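Local coordinates for NADH oxidoreductase (PDB 3PI7), which probably binds NADPH and acts as an NAD(P)H-dependent oxidoreductase, perhaps a quinone reductase, at residues K12-V17 against G118-Y123; E31-Y36 against E329-V334; A59-S64 against G343-R348; P63-F68 against A83-V88. One frame throughout, in Å; residues are numbered along the deposited sequence. Where two conformers were deposited one is given.

Interaction 1 of 4, residues K12-V17 against G118-Y123; sequences KALLLV and GSWAEY
The carbonyl oxygen of W120 is met by two groups of the strand: L14 N donates to W120 O at 2.8 Å, nearly along the C=O axis, and the alpha C-H of A13 leans on the same oxygen. W120 stands at the centre of an inverse gamma turn. Two residues further on, E122 N returns a bond to K12 O at 3.1 Å. Between these bonds the backbones run antiparallel and very close, the CA atoms of A13 and A121 lying 3.9 Å apart, which suits small residues, A13 CB meeting A121 CB at 3.6 Å. E122 grips K12 twice: OE1 accepts from K12 N at 3.0 Å and OE2 forms a salt bridge with K12 NZ at 2.8 Å, both donors coming from above the carboxylate plane. K12 CG lies between its backbone N and carbonyl carbon (chi1 56°), which sets the chain against the carboxylate before its end turns to OE2. K12 NZ is shared with the terminal carboxylate of P349, its strongest polar partner. With an alanine at E122, K12 N would probably lose this acceptor and K12 NZ one of its carboxylates. Beside the bridge L14 CD1 packs on W120 CB at 4.0 Å, while the indole NE1 bonds to S60 O. The arrangement is a single antiparallel beta bridge, fixing the N-terminal strand 10-16 to a loop of the GroES-like domain.

Interaction 2 of 4, residues E31-Y36 against E329-V334; sequences EAMEPY and EAIAWV
M33, a selenomethionine, plugs against one side of helix 327-338, where the loop joining the antiparallel strands 10-16 and 37-43 packs on that helix. The apolar part is carried by its long, flexible chain, which bends at both chi2 (-93°) and chi3 (-88°) and thereby lies along the helix surface. Its CE rests on V334 CB at 3.9 Å and near A330 CB at 4.2 Å, while SE faces V334 CG1. Nearer the backbone, M33 CB approaches I331 CD1. A330 is small enough to let the methyl group come down to the helix backbone; V334 lies against the methyl, and I331 meets CB. L14 of strand 10-16 also touches M33, A330 and I331, closing this apolar cluster.

Contacts between apolar carbon and oxygen follow. M33 CB packs on I331 O, and the bent E34 chain brings OE2 to I331 CG2 at 3.6 Å, crossing the isoleucine obliquely at the solvent side, where a charged residue is readily tolerated.

Direct hydrogen bonds across the contact are absent; water supplies the polar link. Within the loop itself, Y36 N bonds to M33 O, and Y36 OH donates to the syn lone pair of E31 OE2. One water accepts from M33 N at 2.9 Å and sits 2.6 Å from E34 OE1 and 2.7 Å from I331 O.

Interaction 3 of 4, residues A59-S64 against G343-R348; sequences ASINPS and GKVFIR
I61 CD1 wedges between two side chains of strand 345-348, touching V345 CG1 at 3.6 Å and I347 CG1 at 3.7 Å. I61 lies alongside V345, both pointing the same way, but crosses I347 at about a right angle; with CG1 beside the backbone N (chi1 -52°), its ethyl arm reaches this spot, and branched aliphatic residues suit such a buried apolar centre. Around it the strands pair antiparallel. A59 and I347 form a hydrogen-bonded pair: A59 N donates to I347 O and I347 N to A59 O, each bond 2.8 Å long and in the carbonyl plane. S60 and F346 follow as a non-hydrogen-bonded pair, with F346 CE2 against S60 OG. Next, the bond from I61 N to V345 O is weak at 3.2 Å, and a water bridges the two backbones, donating to I61 O and accepting from V345 N.

At the polar edge K344, extended to its end, carries NZ to N62 OD1 at 2.8 Å, tilted 17° from the carbonyl plane. The amide suits this place because it also donates through ND2 to E86 OE2. A leucine in place of N62 would probably leave K344 NZ without this acceptor and E86 OE2 without its amide donor. The hydroxyl of S60 bonds to A144 O. Strand 58-60 also pairs with strand 86-94, and strand 345-348 runs parallel to 323-326, with helix 327-338 covering I61, V345 and I347, and helix 148-163 beside N62 and K344.

Interaction 4 of 4, residues P63-F68 against A83-V88; sequences PSDVAF and AGFEGV
D65 and F85 both carry CG beside their own backbone N (chi1 -65° and -75°), which brings the carboxylate along the aromatic ring, while F68 swings its ring away from its N (chi1 174°) to meet the far end of F85. The setting is the GroES-like domain, where the short helix 63-69 packs on the segment leading into strand 86-94. D65 does the polar work: its OD1 accepts from F85 N at 2.8 Å through the syn lone pair, and the same oxygen lies 3.2 Å from F85 CD2. A water between D65 OD1 and G84 N, and another between D65 OD2 and E86 N, extend the link along the backbone. D65 OD2 further accepts from N62 N, so one carboxylate bonds both to the residue before the helix and to the backbone leading into the strand. G84 suits its place because its positive phi would jam a side chain against the preceding carbonyl. S64 O meets the edge of the F85 ring, 3.6 Å from CE2, and Y73 also meets that ring. The two phenylalanine rings are oblique, their planes at 54°, with F85 CZ over one face of F68, 3.5 Å from its CG.

From the N terminus, strand 10-16 is the first to be tied, when interaction 1 brings in the loop 118-123 about a hundred residues later. Interaction 2 begins inside that span but closes only at helix 327-338, and interaction 3 begins inside both and closes later still, at strand 345-348; the three cross one another. Interaction 4 is short, lies within the spans of interactions 1 and 2 and starts from P63 and S64, shared with interaction 3. W120 joins interactions 1, 3 and 4, and L14 joins 1 to 2, whereas 2 and 4 do not touch. Together they bind the C-terminal helix and strand to the GroES-like half formed by the N-terminal part.

Interaction 1 of 4, residues K12-V17 against G118-Y123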
loop_
_atom_site.group_PDB
_atom_site.type_symbol
_atom_site.label_atom_id
_atom_site.label_comp_id
_atom_site.label_asym_id
_atom_site.label_seq_id
_atom_site.Cartn_x
_atom_site.Cartn_y
_atom_site.Cartn_z
ATOM N N LYS A 12 -35.554 19.433 17.978
ATOM C CA LYS A 12 -35.799 18.352 17.046
ATOM C C LYS A 12 -34.449 17.949 16.458
ATOM O O LYS A 12 -33.544 18.779 16.355
ATOM C CB LYS A 12 -36.836 18.682 15.959
ATOM C CG LYS A 12 -36.598 19.892 15.082
ATOM C CD LYS A 12 -37.756 20.033 14.088
ATOM C CE LYS A 12 -37.477 20.946 12.914
ATOM N NZ LYS A 12 -37.354 22.370 13.310
ATOM N N ALA A 13 -34.303 16.661 16.117
ATOM C CA ALA A 13 -33.058 16.123 15.598
ATOM C C ALA A 13 -33.310 14.824 14.877
ATOM O O ALA A 13 -34.391 14.250 15.051
ATOM C CB ALA A 13 -32.073 15.899 16.748
ATOM N N LEU A 14 -32.337 14.371 14.053
ATOM C CA LEU A 14 -32.380 13.071 13.344
ATOM C C LEU A 14 -31.466 12.161 14.117
ATOM O O LEU A 14 -30.236 12.319 14.061
ATOM C CB LEU A 14 -31.952 13.210 11.870
ATOM C CG LEU A 14 -32.705 14.254 11.055
ATOM C CD1 LEU A 14 -32.203 14.268 9.635
ATOM C CD2 LEU A 14 -34.243 14.008 11.095
ATOM N N LEU A 15 -32.070 11.292 14.937
ATOM C CA LEU A 15 -31.359 10.457 15.887
ATOM C C LEU A 15 -30.949 9.120 15.350
ATOM O O LEU A 15 -31.747 8.425 14.730
ATOM C CB LEU A 15 -32.228 10.227 17.110
ATOM C CG LEU A 15 -32.904 11.458 17.672
ATOM C CD1 LEU A 15 -33.886 11.059 18.753
ATOM C CD2 LEU A 15 -31.881 12.457 18.187
ATOM N N LEU A 16 -29.725 8.718 15.681
ATOM C CA LEU A 16 -29.209 7.408 15.282
ATOM C C LEU A 16 -30.020 6.286 15.900
ATOM O O LEU A 16 -30.271 6.286 17.111
ATOM C CB LEU A 16 -27.754 7.266 15.699
ATOM C CG LEU A 16 -26.796 8.143 14.949
ATOM C CD1 LEU A 16 -25.545 8.330 15.746
ATOM C CD2 LEU A 16 -26.527 7.595 13.535
ATOM N N VAL A 17 -30.424 5.325 15.060
ATOM C CA VAL A 17 -31.181 4.158 15.505
ATOM C C VAL A 17 -30.169 3.068 15.859
ATOM O O VAL A 17 -30.386 2.287 16.792
ATOM C CB VAL A 17 -32.160 3.743 14.373
ATOM C CG1 VAL A 17 -32.755 2.356 14.582
ATOM C CG2 VAL A 17 -33.261 4.772 14.222
ATOM N N GLY A 118 -24.450 15.611 16.715
ATOM C CA GLY A 118 -24.336 15.935 15.301
ATOM C C GLY A 118 -25.038 17.157 14.798
ATOM O O GLY A 118 -25.920 17.708 15.456
ATOM N N SER A 119 -24.733 17.504 13.546
ATOM C CA SER A 119 -25.319 18.698 12.951
ATOM C C SER A 119 -26.769 18.518 12.457
ATOM O O SER A 119 -27.358 19.507 12.054
ATOM C CB SER A 119 -24.455 19.154 11.784
ATOM O OG SER A 119 -24.393 18.155 10.785
ATOM N N TRP A 120 -27.317 17.299 12.404
ATOM C CA TRP A 120 -28.690 17.062 11.892
ATOM C C TRP A 120 -29.666 17.209 13.068
ATOM O O TRP A 120 -30.342 16.270 13.505
ATOM C CB TRP A 120 -28.809 15.703 11.192
ATOM C CG TRP A 120 -27.926 15.560 9.990
ATOM C CD1 TRP A 120 -27.117 16.509 9.431
ATOM C CD2 TRP A 120 -27.745 14.380 9.223
ATOM N NE1 TRP A 120 -26.438 15.985 8.368
ATOM C CE2 TRP A 120 -26.811 14.681 8.203
ATOM C CE3 TRP A 120 -28.282 13.093 9.292
ATOM C CZ2 TRP A 120 -26.415 13.742 7.256
ATOM C CZ3 TRP A 120 -27.890 12.159 8.339
ATOM C CH2 TRP A 120 -26.935 12.476 7.370
ATOM N N ALA A 121 -29.671 18.435 13.598
ATOM C CA ALA A 121 -30.314 18.815 14.827
ATOM C C ALA A 121 -30.402 20.302 14.894
ATOM O O ALA A 121 -29.648 20.987 14.210
ATOM C CB ALA A 121 -29.462 18.310 15.989
ATOM N N GLU A 122 -31.309 20.816 15.710
ATOM C CA GLU A 122 -31.407 22.249 15.870
ATOM C C GLU A 122 -30.165 22.841 16.527
ATOM O O GLU A 122 -29.839 23.995 16.259
ATOM C CB GLU A 122 -32.665 22.593 16.655
ATOM C CG GLU A 122 -33.864 22.526 15.726
ATOM C CD GLU A 122 -35.218 22.796 16.347
ATOM O OE1 GLU A 122 -35.451 22.353 17.491
ATOM O OE2 GLU A 122 -36.095 23.310 15.620
ATOM N N TYR A 123 -29.503 22.078 17.387
ATOM C CA TYR A 123 -28.283 22.441 18.109
ATOM C C TYR A 123 -27.301 21.296 18.032
ATOM O O TYR A 123 -27.681 20.145 18.273
ATOM C CB TYR A 123 -28.578 22.780 19.594
ATOM C CG TYR A 123 -29.519 23.957 19.710
ATOM C CD1 TYR A 123 -30.901 23.788 19.575
ATOM C CD2 TYR A 123 -29.029 25.253 19.821
ATOM C CE1 TYR A 123 -31.764 24.878 19.519
ATOM C CE2 TYR A 123 -29.887 26.352 19.790
ATOM C CZ TYR A 123 -31.255 26.157 19.654
ATOM O OH TYR A 123 -32.100 27.221 19.593
#

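Interaction 2 of 4, residues E31-Y36 against E329-V334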
loop_
_atom_site.group_PDB
_atom_site.type_symbol
_atom_site.label_atom_id
_atom_site.label_comp_id
_atom_site.label_asym_id
_atom_site.label_seq_id
_atom_site.Cartn_x
_atom_site.Cartn_y
_atom_site.Cartn_z
ATOM N N GLU A 31 -30.728 3.845 0.591
ATOM C CA GLU A 31 -31.998 3.405 0.069
ATOM C C GLU A 31 -33.168 4.013 0.871
ATOM O O GLU A 31 -34.237 4.266 0.317
ATOM C CB GLU A 31 -32.040 1.845 0.062
ATOM C CG GLU A 31 -32.068 1.119 1.414
ATOM C CD GLU A 31 -30.888 1.169 2.379
ATOM O OE1 GLU A 31 -29.849 1.792 2.063
ATOM O OE2 GLU A 31 -31.016 0.577 3.475
ATOM N N ALA A 32 -32.968 4.201 2.180
ATOM C CA ALA A 32 -33.953 4.739 3.114
ATOM C C ALA A 32 -33.260 5.295 4.354
ATOM O O ALA A 32 -32.161 4.840 4.699
ATOM C CB ALA A 32 -34.951 3.657 3.516
HETATM N N MSE A 33 -33.913 6.256 5.040
HETATM C CA MSE A 33 -33.362 6.815 6.269
HETATM C C MSE A 33 -33.880 6.084 7.504
HETATM O O MSE A 33 -33.172 5.994 8.504
HETATM C CB MSE A 33 -33.737 8.304 6.392
HETATM C CG MSE A 33 -33.144 9.147 5.307
HETATM SE SE MSE A 33 -31.491 9.879 5.818
HETATM C CE MSE A 33 -32.044 11.529 6.672
ATOM N N GLU A 34 -35.128 5.561 7.438
ATOM C CA GLU A 34 -35.822 4.945 8.573
ATOM C C GLU A 34 -35.075 3.805 9.237
ATOM O O GLU A 34 -35.240 3.671 10.451
ATOM C CB GLU A 34 -37.225 4.481 8.186
ATOM C CG GLU A 34 -38.140 5.622 7.774
ATOM C CD GLU A 34 -38.084 6.043 6.317
ATOM O OE1 GLU A 34 -37.197 5.567 5.568
ATOM O OE2 GLU A 34 -38.900 6.913 5.942
ATOM N N PRO A 35 -34.238 2.989 8.564
ATOM C CA PRO A 35 -33.495 1.953 9.318
ATOM C C PRO A 35 -32.415 2.560 10.226
ATOM O O PRO A 35 -32.001 1.941 11.215
ATOM C CB PRO A 35 -32.786 1.151 8.212
ATOM C CG PRO A 35 -33.434 1.538 6.922
ATOM C CD PRO A 35 -33.925 2.925 7.115
ATOM N N TYR A 36 -31.992 3.786 9.915
ATOM C CA TYR A 36 -30.801 4.407 10.509
ATOM C C TYR A 36 -31.058 5.610 11.346
ATOM O O TYR A 36 -30.234 5.934 12.207
ATOM C CB TYR A 36 -29.841 4.832 9.383
ATOM C CG TYR A 36 -29.609 3.737 8.378
ATOM C CD1 TYR A 36 -29.028 2.534 8.758
ATOM C CD2 TYR A 36 -30.053 3.865 7.060
ATOM C CE1 TYR A 36 -28.873 1.487 7.846
ATOM C CE2 TYR A 36 -29.925 2.815 6.148
ATOM C CZ TYR A 36 -29.329 1.633 6.546
ATOM O OH TYR A 36 -29.163 0.609 5.645
ATOM N N GLU A 329 -38.611 16.995 6.858
ATOM C CA GLU A 329 -38.740 16.229 5.622
ATOM C C GLU A 329 -37.554 15.305 5.378
ATOM O O GLU A 329 -37.602 14.540 4.423
ATOM C CB GLU A 329 -38.856 17.177 4.394
ATOM C CG GLU A 329 -40.083 18.078 4.376
ATOM C CD GLU A 329 -41.413 17.367 4.219
ATOM O OE1 GLU A 329 -41.444 16.121 4.051
ATOM O OE2 GLU A 329 -42.437 18.071 4.293
ATOM N N ALA A 330 -36.466 15.416 6.169
ATOM C CA ALA A 330 -35.229 14.708 5.896
ATOM C C ALA A 330 -35.359 13.175 5.903
ATOM O O ALA A 330 -34.839 12.528 4.991
ATOM C CB ALA A 330 -34.153 15.150 6.872
ATOM N N ILE A 331 -36.049 12.596 6.902
ATOM C CA ILE A 331 -36.179 11.127 6.982
ATOM C C ILE A 331 -36.852 10.614 5.730
ATOM O O ILE A 331 -36.392 9.653 5.102
ATOM C CB ILE A 331 -36.940 10.687 8.276
ATOM C CG1 ILE A 331 -36.133 11.057 9.547
ATOM C CG2 ILE A 331 -37.292 9.178 8.262
ATOM C CD1 ILE A 331 -34.872 10.359 9.735
ATOM N N ALA A 332 -37.913 11.293 5.323
ATOM C CA ALA A 332 -38.649 10.839 4.169
ATOM C C ALA A 332 -37.954 11.086 2.851
ATOM O O ALA A 332 -37.999 10.199 2.008
ATOM C CB ALA A 332 -40.025 11.500 4.131
ATOM N N TRP A 333 -37.332 12.259 2.642
ATOM C CA TRP A 333 -36.900 12.611 1.293
ATOM C C TRP A 333 -35.429 12.825 1.031
ATOM O O TRP A 333 -35.074 13.060 -0.134
ATOM C CB TRP A 333 -37.685 13.850 0.816
ATOM C CG TRP A 333 -39.168 13.706 1.007
ATOM C CD1 TRP A 333 -39.962 14.480 1.793
ATOM C CD2 TRP A 333 -39.999 12.628 0.531
ATOM N NE1 TRP A 333 -41.247 13.987 1.803
ATOM C CE2 TRP A 333 -41.304 12.867 1.010
ATOM C CE3 TRP A 333 -39.776 11.505 -0.299
ATOM C CZ2 TRP A 333 -42.376 12.007 0.730
ATOM C CZ3 TRP A 333 -40.832 10.642 -0.555
ATOM C CH2 TRP A 333 -42.120 10.908 -0.068
ATOM N N VAL A 334 -34.561 12.719 2.037
ATOM C CA VAL A 334 -33.132 12.829 1.729
ATOM C C VAL A 334 -32.724 11.667 0.733
ATOM O O VAL A 334 -32.067 11.982 -0.245
ATOM C CB VAL A 334 -32.260 12.867 2.996
ATOM C CG1 VAL A 334 -30.854 12.336 2.733
ATOM C CG2 VAL A 334 -32.219 14.284 3.570
HETATM O O HOH W 1 -36.352 7.243 3.801
HETATM O O HOH W 2 -39.381 7.294 3.306
#

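Interaction 3 of 4, residues A59-S64 against G343-R348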
loop_
_atom_site.group_PDB
_atom_site.type_symbol
_atom_site.label_atom_id
_atom_site.label_comp_id
_atom_site.label_asym_id
_atom_site.label_seq_id
_atom_site.Cartn_x
_atom_site.Cartn_y
_atom_site.Cartn_z
ATOM N N ALA A 59 -27.058 22.080 7.551
ATOM C CA ALA A 59 -26.117 20.989 7.768
ATOM C C ALA A 59 -25.878 20.299 6.432
ATOM O O ALA A 59 -26.799 20.178 5.641
ATOM C CB ALA A 59 -26.665 20.006 8.809
ATOM N N SER A 60 -24.642 19.925 6.150
ATOM C CA SER A 60 -24.318 19.197 4.923
ATOM C C SER A 60 -24.631 17.736 5.074
ATOM O O SER A 60 -24.693 17.211 6.192
ATOM C CB SER A 60 -22.832 19.308 4.589
ATOM O OG SER A 60 -22.394 20.591 4.209
ATOM N N ILE A 61 -24.745 17.051 3.944
ATOM C CA ILE A 61 -24.831 15.595 3.881
ATOM C C ILE A 61 -23.666 15.151 3.016
ATOM O O ILE A 61 -23.616 15.503 1.828
ATOM C CB ILE A 61 -26.167 15.011 3.385
ATOM C CG1 ILE A 61 -27.358 15.583 4.173
ATOM C CG2 ILE A 61 -26.120 13.456 3.460
ATOM C CD1 ILE A 61 -28.670 15.364 3.446
ATOM N N ASN A 62 -22.718 14.430 3.605
ATOM C CA ASN A 62 -21.541 13.938 2.882
ATOM C C ASN A 62 -21.527 12.425 2.814
ATOM O O ASN A 62 -22.118 11.796 3.688
ATOM C CB ASN A 62 -20.265 14.399 3.595
ATOM C CG ASN A 62 -20.061 15.887 3.537
ATOM O OD1 ASN A 62 -19.986 16.484 2.461
ATOM N ND2 ASN A 62 -20.049 16.519 4.695
ATOM N N PRO A 63 -20.755 11.791 1.897
ATOM C CA PRO A 63 -20.692 10.312 1.895
ATOM C C PRO A 63 -20.295 9.762 3.270
ATOM O O PRO A 63 -20.841 8.742 3.684
ATOM C CB PRO A 63 -19.638 10.019 0.826
ATOM C CG PRO A 63 -19.814 11.133 -0.141
ATOM C CD PRO A 63 -19.978 12.345 0.770
ATOM N N SER A 64 -19.418 10.489 4.026
ATOM C CA SER A 64 -19.029 10.048 5.381
ATOM C C SER A 64 -20.269 9.971 6.309
ATOM O O SER A 64 -20.314 9.083 7.150
ATOM C CB SER A 64 -17.937 10.940 5.975
ATOM O OG SER A 64 -18.291 12.315 5.950
ATOM N N GLY A 343 -24.528 17.887 -7.581
ATOM C CA GLY A 343 -25.021 18.706 -6.475
ATOM C C GLY A 343 -25.068 18.027 -5.113
ATOM O O GLY A 343 -25.246 16.806 -5.002
ATOM N N LYS A 344 -24.935 18.843 -4.068
ATOM C CA LYS A 344 -24.955 18.449 -2.665
ATOM C C LYS A 344 -26.351 18.701 -2.039
ATOM O O LYS A 344 -27.039 19.660 -2.402
ATOM C CB LYS A 344 -23.881 19.250 -1.910
ATOM C CG LYS A 344 -23.421 18.622 -0.607
ATOM C CD LYS A 344 -22.231 19.377 -0.023
ATOM C CE LYS A 344 -21.820 18.710 1.254
ATOM N NZ LYS A 344 -20.458 19.096 1.711
ATOM N N VAL A 345 -26.748 17.836 -1.102
ATOM C CA VAL A 345 -28.021 17.953 -0.397
ATOM C C VAL A 345 -27.721 18.520 1.002
ATOM O O VAL A 345 -26.736 18.130 1.627
ATOM C CB VAL A 345 -28.794 16.601 -0.359
ATOM C CG1 VAL A 345 -30.114 16.729 0.394
ATOM C CG2 VAL A 345 -29.055 16.074 -1.773
ATOM N N PHE A 346 -28.539 19.473 1.462
ATOM C CA PHE A 346 -28.392 20.077 2.790
ATOM C C PHE A 346 -29.655 19.858 3.588
ATOM O O PHE A 346 -30.729 19.690 3.002
ATOM C CB PHE A 346 -28.108 21.576 2.680
ATOM C CG PHE A 346 -26.807 21.888 1.997
ATOM C CD1 PHE A 346 -26.729 21.956 0.603
ATOM C CD2 PHE A 346 -25.641 22.059 2.733
ATOM C CE1 PHE A 346 -25.505 22.207 -0.035
ATOM C CE2 PHE A 346 -24.426 22.339 2.097
ATOM C CZ PHE A 346 -24.363 22.394 0.722
ATOM N N ILE A 347 -29.519 19.839 4.920
ATOM C CA ILE A 347 -30.640 19.735 5.846
ATOM C C ILE A 347 -30.776 21.102 6.536
ATOM O O ILE A 347 -29.769 21.643 7.000
ATOM C CB ILE A 347 -30.433 18.556 6.840
ATOM C CG1 ILE A 347 -30.459 17.214 6.076
ATOM C CG2 ILE A 347 -31.499 18.543 7.955
ATOM C CD1 ILE A 347 -30.010 15.935 6.918
ATOM N N ARG A 348 -32.009 21.655 6.585
ATOM C CA ARG A 348 -32.265 22.917 7.257
ATOM C C ARG A 348 -33.132 22.677 8.486
ATOM O O ARG A 348 -34.336 22.408 8.364
ATOM C CB ARG A 348 -32.907 23.948 6.321
ATOM C CG ARG A 348 -33.016 25.330 6.955
ATOM C CD ARG A 348 -33.856 26.260 6.109
ATOM N NE ARG A 348 -34.162 27.479 6.851
ATOM C CZ ARG A 348 -34.974 28.438 6.425
ATOM N NH1 ARG A 348 -35.573 28.336 5.248
ATOM N NH2 ARG A 348 -35.186 29.512 7.168
HETATM O O HOH W 3 -25.082 15.412 -0.459
#

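Interaction 4 of 4, residues P63-F68 against A83-V88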
loop_
_atom_site.group_PDB
_atom_site.type_symbol
_atom_site.label_atom_id
_atom_site.label_comp_id
_atom_site.label_asym_id
_atom_site.label_seq_id
_atom_site.Cartn_x
_atom_site.Cartn_y
_atom_site.Cartn_z
ATOM N N PRO A 63 -20.755 11.791 1.897
ATOM C CA PRO A 63 -20.692 10.312 1.895
ATOM C C PRO A 63 -20.295 9.762 3.270
ATOM O O PRO A 63 -20.841 8.742 3.684
ATOM C CB PRO A 63 -19.638 10.019 0.826
ATOM C CG PRO A 63 -19.814 11.133 -0.141
ATOM C CD PRO A 63 -19.978 12.345 0.770
ATOM N N SER A 64 -19.418 10.489 4.026
ATOM C CA SER A 64 -19.029 10.048 5.381
ATOM C C SER A 64 -20.269 9.971 6.309
ATOM O O SER A 64 -20.314 9.083 7.150
ATOM C CB SER A 64 -17.937 10.940 5.975
ATOM O OG SER A 64 -18.291 12.315 5.950
ATOM N N ASP A 65 -21.269 10.877 6.171
ATOM C CA ASP A 65 -22.490 10.773 7.004
ATOM C C ASP A 65 -23.286 9.513 6.682
ATOM O O ASP A 65 -23.745 8.833 7.588
ATOM C CB ASP A 65 -23.385 11.991 6.813
ATOM C CG ASP A 65 -22.753 13.260 7.292
ATOM O OD1 ASP A 65 -22.473 13.366 8.522
ATOM O OD2 ASP A 65 -22.550 14.152 6.467
ATOM N N VAL A 66 -23.449 9.206 5.394
ATOM C CA VAL A 66 -24.189 8.017 4.943
ATOM C C VAL A 66 -23.498 6.769 5.506
ATOM O O VAL A 66 -24.143 5.961 6.163
ATOM C CB VAL A 66 -24.309 7.992 3.412
ATOM C CG1 VAL A 66 -24.978 6.691 2.944
ATOM C CG2 VAL A 66 -25.099 9.209 2.929
ATOM N N ALA A 67 -22.166 6.683 5.373
ATOM C CA ALA A 67 -21.423 5.535 5.898
ATOM C C ALA A 67 -21.572 5.461 7.408
ATOM O O ALA A 67 -21.761 4.382 7.976
ATOM C CB ALA A 67 -19.936 5.679 5.529
ATOM N N PHE A 68 -21.486 6.632 8.079
ATOM C CA PHE A 68 -21.566 6.657 9.525
ATOM C C PHE A 68 -22.911 6.176 10.057
ATOM O O PHE A 68 -22.917 5.389 11.007
ATOM C CB PHE A 68 -21.236 8.062 10.046
ATOM C CG PHE A 68 -21.434 8.191 11.530
ATOM C CD1 PHE A 68 -20.538 7.611 12.416
ATOM C CD2 PHE A 68 -22.530 8.885 12.045
ATOM C CE1 PHE A 68 -20.703 7.759 13.800
ATOM C CE2 PHE A 68 -22.707 9.012 13.426
ATOM C CZ PHE A 68 -21.806 8.428 14.294
ATOM N N ALA A 83 -27.066 12.526 14.223
ATOM C CA ALA A 83 -25.981 12.304 13.261
ATOM C C ALA A 83 -25.641 13.669 12.581
ATOM O O ALA A 83 -26.259 14.673 12.906
ATOM C CB ALA A 83 -26.437 11.273 12.233
ATOM N N GLY A 84 -24.679 13.668 11.656
ATOM C CA GLY A 84 -24.293 14.856 10.908
ATOM C C GLY A 84 -22.940 15.349 11.344
ATOM O O GLY A 84 -22.728 15.700 12.513
ATOM N N PHE A 85 -22.014 15.372 10.420
ATOM C CA PHE A 85 -20.655 15.751 10.788
ATOM C C PHE A 85 -20.368 17.226 10.634
ATOM O O PHE A 85 -19.433 17.686 11.279
ATOM C CB PHE A 85 -19.635 14.958 9.969
ATOM C CG PHE A 85 -19.482 13.523 10.416
ATOM C CD1 PHE A 85 -19.249 13.215 11.753
ATOM C CD2 PHE A 85 -19.530 12.483 9.494
ATOM C CE1 PHE A 85 -19.150 11.882 12.170
ATOM C CE2 PHE A 85 -19.373 11.157 9.905
ATOM C CZ PHE A 85 -19.203 10.865 11.241
ATOM N N GLU A 86 -21.041 17.950 9.738
ATOM C CA GLU A 86 -20.709 19.354 9.563
ATOM C C GLU A 86 -21.913 20.240 9.288
ATOM O O GLU A 86 -22.949 19.792 8.816
ATOM C CB GLU A 86 -19.642 19.589 8.453
ATOM C CG GLU A 86 -20.110 19.584 7.012
ATOM C CD GLU A 86 -19.087 19.827 5.907
ATOM O OE1 GLU A 86 -18.154 20.657 6.067
ATOM O OE2 GLU A 86 -19.262 19.197 4.843
ATOM N N GLY A 87 -21.705 21.530 9.480
ATOM C CA GLY A 87 -22.725 22.497 9.137
ATOM C C GLY A 87 -22.258 23.903 9.374
ATOM O O GLY A 87 -21.053 24.174 9.551
ATOM N N VAL A 88 -23.230 24.791 9.405
ATOM C CA VAL A 88 -22.980 26.186 9.696
ATOM C C VAL A 88 -24.026 26.607 10.714
ATOM O O VAL A 88 -25.199 26.192 10.663
ATOM C CB VAL A 88 -22.986 27.074 8.422
ATOM C CG1 VAL A 88 -24.362 27.072 7.762
ATOM C CG2 VAL A 88 -22.528 28.510 8.720
HETATM O O HOH W 4 -22.854 11.827 10.513
HETATM O O HOH W 5 -22.424 16.589 7.646
#